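Local coordinates for protein putative SnoaL-like polyketide cyclase (Shewanella putrefaciens, PDB 3GZB) that belongs to the SnoaL-like family of the NTF2 superfamily and is a putative polyketide cyclase, its actual substrate and reaction not established, at residues F44-T55 against R133-Y144. Numbering follows the deposited sequence.
Sequences FYNRDSIFFDKT and RRVTEHVDLIDY
The parallel strand pair of a SnoaL-like, NTF2-type cone joins Ile50-Asp53 to Glu137-Ile142, with Phe51, Asp53, His138 and Asp140 sharing one face of the sheet. Ile50 N donates to Thr136 O, Ile50 O accepts from His138 N, and Phe52 repeats the pattern with His138 O and Asp140 N; the Phe52 N to His138 O bond is 2.7 Å and nearly straight at 172°. On the shared face the Phe51 and His138 rings overlap obliquely, planes 38° apart, with Phe51 CE2 over one face of the imidazole, 3.3 Å from His138 ND1. In each residue CG lies anti to the backbone N, which brings the two rings together. His138 is fixed in rotation from two sides: NE2 donates 2.8 Å to Asp140 OD1, which lies in the imidazole plane but is met from above its own carboxylate plane, and ND1 bonds to Tyr29 OH. Asp140 OD1 also meets Thr124 OG1, while a water donates to both Asp140 OD2 and Asp53 OD2, bridging the two buried acids. Asp53 OD2 is gripped again by Tyr144 OH in a very short bond of 2.5 Å, the carboxylate being nearly coplanar with the phenol ring; a methylpentanediol bound near Tyr144 is consistent with a pocket here. Thr55 OG1 donates to Asp53 OD1 and accepts Ile142 N at 2.9 Å, tying the strand ends together. At the other end Ser49 OG donates to Val135 O, Phe44 O receives Val135 N, and the Asn46 amide stacks on the Arg134 guanidinium, planes 19° apart. Strand 58-61 flanks Ile50-Asp53 and strand 115-129 flanks Glu137-Ile142; helix 63-73 packs on Phe51, helix 21-34 on His138, and Leu93 of the second subunit on Lys54 and Leu141.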
loop_
_atom_site.group_PDB
_atom_site.type_symbol
_atom_site.label_atom_id
_atom_site.label_comp_id
_atom_site.label_asym_id
_atom_site.label_seq_id
_atom_site.Cartn_x
_atom_site.Cartn_y
_atom_site.Cartn_z
ATOM N N PHE A 44 13.094 16.791 5.064
ATOM C CA PHE A 44 11.723 16.414 4.864
ATOM C C PHE A 44 11.010 16.107 6.187
ATOM O O PHE A 44 9.810 15.812 6.178
ATOM C CB PHE A 44 11.620 15.139 4.008
ATOM C CG PHE A 44 11.871 15.356 2.542
ATOM C CD1 PHE A 44 13.150 15.238 2.012
ATOM C CD2 PHE A 44 10.818 15.632 1.686
ATOM C CE1 PHE A 44 13.343 15.422 0.628
ATOM C CE2 PHE A 44 11.041 15.817 0.323
ATOM C CZ PHE A 44 12.278 15.716 -0.187
ATOM N N TYR A 45 11.701 16.200 7.326
ATOM C CA TYR A 45 11.081 15.859 8.600
ATOM C C TYR A 45 11.044 17.054 9.545
ATOM O O TYR A 45 11.905 17.962 9.487
ATOM C CB TYR A 45 11.860 14.740 9.332
ATOM C CG TYR A 45 11.974 13.423 8.617
ATOM C CD1 TYR A 45 10.930 12.901 7.880
ATOM C CD2 TYR A 45 13.153 12.687 8.695
ATOM C CE1 TYR A 45 11.036 11.664 7.261
ATOM C CE2 TYR A 45 13.289 11.464 8.072
ATOM C CZ TYR A 45 12.226 10.953 7.327
ATOM O OH TYR A 45 12.393 9.708 6.740
ATOM N N ASN A 46 10.062 17.062 10.423
ATOM C CA ASN A 46 10.105 17.883 11.642
ATOM C C ASN A 46 9.796 17.073 12.882
ATOM O O ASN A 46 9.773 15.834 12.808
ATOM C CB ASN A 46 9.223 19.129 11.502
ATOM C CG ASN A 46 7.768 18.846 11.645
ATOM O OD1 ASN A 46 7.309 17.699 11.751
ATOM N ND2 ASN A 46 6.986 19.931 11.672
ATOM N N ARG A 47 9.621 17.709 14.034
ATOM C CA ARG A 47 9.446 16.975 15.276
ATOM C C ARG A 47 8.156 16.116 15.309
ATOM O O ARG A 47 8.045 15.235 16.156
ATOM C CB ARG A 47 9.445 17.952 16.473
ATOM C CG ARG A 47 8.248 18.853 16.549
ATOM C CD ARG A 47 8.449 19.851 17.690
ATOM N NE ARG A 47 7.293 20.668 18.024
ATOM C CZ ARG A 47 7.269 21.476 19.089
ATOM N NH1 ARG A 47 8.338 21.554 19.882
ATOM N NH2 ARG A 47 6.191 22.204 19.373
ATOM N N ASP A 48 7.229 16.366 14.388
ATOM C CA ASP A 48 5.961 15.650 14.347
ATOM C C ASP A 48 5.949 14.561 13.278
ATOM O O ASP A 48 4.989 13.802 13.223
ATOM C CB ASP A 48 4.792 16.611 14.044
ATOM C CG ASP A 48 4.607 17.686 15.151
ATOM O OD1 ASP A 48 4.714 17.338 16.336
ATOM O OD2 ASP A 48 4.398 18.844 14.759
ATOM N N SER A 49 6.978 14.466 12.439
ATOM C CA SER A 49 6.947 13.459 11.362
ATOM C C SER A 49 6.945 12.046 11.955
ATOM O O SER A 49 7.597 11.811 12.961
ATOM C CB SER A 49 8.161 13.613 10.416
ATOM O OG SER A 49 8.180 14.861 9.750
ATOM N N ILE A 50 6.248 11.144 11.280
ATOM C CA ILE A 50 6.115 9.768 11.704
ATOM C C ILE A 50 6.695 8.854 10.629
ATOM O O ILE A 50 6.427 9.040 9.423
ATOM C CB ILE A 50 4.668 9.421 11.889
ATOM C CG1 ILE A 50 4.086 10.188 13.075
ATOM C CG2 ILE A 50 4.479 7.901 12.138
ATOM C CD1 ILE A 50 2.592 10.167 13.087
ATOM N N PHE A 51 7.518 7.875 11.040
ATOM C CA PHE A 51 7.950 6.760 10.199
ATOM C C PHE A 51 7.339 5.506 10.851
ATOM O O PHE A 51 7.705 5.179 12.001
ATOM C CB PHE A 51 9.486 6.686 10.145
ATOM C CG PHE A 51 10.019 5.772 9.065
ATOM C CD1 PHE A 51 9.882 4.400 9.175
ATOM C CD2 PHE A 51 10.638 6.287 7.941
ATOM C CE1 PHE A 51 10.348 3.557 8.170
ATOM C CE2 PHE A 51 11.106 5.431 6.946
ATOM C CZ PHE A 51 10.938 4.090 7.081
ATOM N N PHE A 52 6.411 4.835 10.190
ATOM C CA PHE A 52 5.709 3.675 10.771
ATOM C C PHE A 52 5.890 2.472 9.868
ATOM O O PHE A 52 5.275 2.391 8.798
ATOM C CB PHE A 52 4.223 4.034 10.954
ATOM C CG PHE A 52 3.422 3.071 11.795
ATOM C CD1 PHE A 52 3.942 1.984 12.402
ATOM C CD2 PHE A 52 2.069 3.348 12.002
ATOM C CE1 PHE A 52 3.159 1.142 13.189
ATOM C CE2 PHE A 52 1.294 2.530 12.804
ATOM C CZ PHE A 52 1.859 1.433 13.406
ATOM N N ASP A 53 6.715 1.513 10.275
ATOM C CA ASP A 53 6.714 0.202 9.634
ATOM C C ASP A 53 5.603 -0.593 10.323
ATOM O O ASP A 53 5.755 -1.108 11.444
ATOM C CB ASP A 53 8.063 -0.452 9.693
ATOM C CG ASP A 53 8.085 -1.827 8.962
ATOM O OD1 ASP A 53 7.042 -2.513 8.936
ATOM O OD2 ASP A 53 9.176 -2.168 8.496
ATOM N N LYS A 54 4.452 -0.626 9.662
ATOM C CA LYS A 54 3.279 -1.254 10.264
ATOM C C LYS A 54 3.437 -2.750 10.325
ATOM O O LYS A 54 2.944 -3.382 11.265
ATOM C CB LYS A 54 1.976 -0.889 9.569
ATOM C CG LYS A 54 1.515 0.458 9.887
ATOM C CD LYS A 54 0.179 0.692 9.267
ATOM C CE LYS A 54 -0.960 -0.024 9.970
ATOM N NZ LYS A 54 -2.266 0.145 9.244
ATOM N N THR A 55 4.116 -3.342 9.350
ATOM C CA THR A 55 4.393 -4.778 9.373
ATOM C C THR A 55 5.181 -5.133 10.603
ATOM O O THR A 55 4.721 -6.044 11.317
ATOM C CB THR A 55 4.944 -5.231 8.008
ATOM O OG1 THR A 55 5.777 -4.211 7.433
ATOM C CG2 THR A 55 3.803 -5.523 7.064
ATOM N N ARG A 133 7.224 21.216 2.175
ATOM C CA ARG A 133 8.094 20.240 1.531
ATOM C C ARG A 133 8.521 19.135 2.556
ATOM O O ARG A 133 9.710 18.808 2.666
ATOM C CB ARG A 133 9.316 20.933 0.919
ATOM C CG ARG A 133 9.828 20.301 -0.317
ATOM C CD ARG A 133 10.905 21.184 -0.978
ATOM N NE ARG A 133 11.442 20.538 -2.165
ATOM C CZ ARG A 133 12.385 19.602 -2.168
ATOM N NH1 ARG A 133 12.940 19.132 -1.047
ATOM N NH2 ARG A 133 12.760 19.100 -3.324
ATOM N N ARG A 134 7.543 18.607 3.273
ATOM C CA ARG A 134 7.711 17.727 4.448
ATOM C C ARG A 134 6.971 16.402 4.218
ATOM O O ARG A 134 5.881 16.418 3.625
ATOM C CB ARG A 134 7.105 18.457 5.670
ATOM C CG ARG A 134 7.256 17.785 7.016
ATOM C CD ARG A 134 6.842 18.755 8.169
ATOM N NE ARG A 134 7.636 19.989 8.172
ATOM C CZ ARG A 134 7.212 21.187 8.559
ATOM N NH1 ARG A 134 5.980 21.358 8.995
ATOM N NH2 ARG A 134 8.029 22.228 8.497
ATOM N N VAL A 135 7.509 15.317 4.764
ATOM C CA VAL A 135 6.777 14.053 4.935
ATOM C C VAL A 135 6.236 14.075 6.338
ATOM O O VAL A 135 7.009 14.088 7.337
ATOM C CB VAL A 135 7.703 12.829 4.680
ATOM C CG1 VAL A 135 7.058 11.505 5.110
ATOM C CG2 VAL A 135 8.093 12.791 3.197
ATOM N N THR A 136 4.906 14.079 6.439
ATOM C CA THR A 136 4.288 14.035 7.742
ATOM C C THR A 136 4.153 12.582 8.235
ATOM O O THR A 136 4.208 12.311 9.450
ATOM C CB THR A 136 2.974 14.785 7.790
ATOM O OG1 THR A 136 2.000 14.149 7.010
ATOM C CG2 THR A 136 3.125 16.202 7.213
ATOM N N GLU A 137 3.927 11.633 7.311
ATOM C CA GLU A 137 3.834 10.217 7.687
ATOM C C GLU A 137 4.315 9.351 6.557
ATOM O O GLU A 137 3.825 9.440 5.430
ATOM C CB GLU A 137 2.409 9.801 8.058
ATOM C CG GLU A 137 2.321 8.418 8.708
ATOM C CD GLU A 137 0.927 8.010 9.225
ATOM O OE1 GLU A 137 -0.132 8.586 8.815
ATOM O OE2 GLU A 137 0.906 7.059 10.053
ATOM N N HIS A 138 5.275 8.492 6.881
ATOM C CA HIS A 138 5.802 7.452 5.998
ATOM C C HIS A 138 5.345 6.129 6.571
ATOM O O HIS A 138 5.662 5.817 7.733
ATOM C CB HIS A 138 7.316 7.580 5.964
ATOM C CG HIS A 138 8.034 6.530 5.169
ATOM N ND1 HIS A 138 9.263 6.765 4.611
ATOM C CD2 HIS A 138 7.712 5.251 4.842
ATOM C CE1 HIS A 138 9.681 5.676 3.987
ATOM N NE2 HIS A 138 8.756 4.730 4.100
ATOM N N VAL A 139 4.520 5.386 5.814
ATOM C CA VAL A 139 4.065 4.051 6.254
ATOM C C VAL A 139 4.639 2.985 5.341
ATOM O O VAL A 139 4.437 3.085 4.099
ATOM C CB VAL A 139 2.555 3.923 6.260
ATOM C CG1 VAL A 139 2.145 2.514 6.725
ATOM C CG2 VAL A 139 1.909 4.994 7.169
ATOM N N ASP A 140 5.336 1.994 5.906
ATOM C CA ASP A 140 5.830 0.861 5.182
ATOM C C ASP A 140 5.063 -0.408 5.515
ATOM O O ASP A 140 4.770 -0.674 6.681
ATOM C CB ASP A 140 7.297 0.587 5.467
ATOM C CG ASP A 140 8.254 1.393 4.607
ATOM O OD1 ASP A 140 7.850 2.105 3.645
ATOM O OD2 ASP A 140 9.493 1.302 4.935
ATOM N N LEU A 141 4.739 -1.161 4.472
ATOM C CA LEU A 141 4.176 -2.507 4.588
ATOM C C LEU A 141 5.106 -3.435 3.836
ATOM O O LEU A 141 5.027 -3.537 2.604
ATOM C CB LEU A 141 2.750 -2.559 4.006
ATOM C CG LEU A 141 1.672 -1.730 4.680
ATOM C CD1 LEU A 141 0.400 -1.696 3.820
ATOM C CD2 LEU A 141 1.388 -2.241 6.083
ATOM N N ILE A 142 6.027 -4.072 4.556
ATOM C CA ILE A 142 7.134 -4.840 3.959
ATOM C C ILE A 142 6.834 -6.316 4.050
ATOM O O ILE A 142 6.397 -6.806 5.109
ATOM C CB ILE A 142 8.415 -4.569 4.718
ATOM C CG1 ILE A 142 8.745 -3.079 4.780
ATOM C CG2 ILE A 142 9.630 -5.324 4.144
ATOM C CD1 ILE A 142 8.884 -2.360 3.476
ATOM N N ASP A 143 7.090 -7.058 2.954
ATOM C CA ASP A 143 6.900 -8.519 2.944
ATOM C C ASP A 143 8.161 -9.230 3.466
ATOM O O ASP A 143 8.996 -9.757 2.716
ATOM C CB ASP A 143 6.537 -8.995 1.506
ATOM C CG ASP A 143 6.263 -10.469 1.394
ATOM O OD1 ASP A 143 6.317 -11.206 2.389
ATOM O OD2 ASP A 143 6.027 -10.861 0.234
ATOM N N TYR A 144 8.285 -9.265 4.792
ATOM C CA TYR A 144 9.475 -9.843 5.430
ATOM C C TYR A 144 9.580 -11.347 5.220
ATOM O O TYR A 144 10.680 -11.863 5.135
ATOM C CB TYR A 144 9.465 -9.558 6.935
ATOM C CG TYR A 144 9.761 -8.130 7.269
ATOM C CD1 TYR A 144 10.990 -7.600 7.020
ATOM C CD2 TYR A 144 8.789 -7.281 7.814
ATOM C CE1 TYR A 144 11.285 -6.291 7.302
ATOM C CE2 TYR A 144 9.078 -5.949 8.078
ATOM C CZ TYR A 144 10.299 -5.485 7.854
ATOM O OH TYR A 144 10.625 -4.163 8.141
HETATM O O HOH W 1 2.924 13.807 11.470
HETATM O O HOH W 2 10.507 -0.494 6.843
#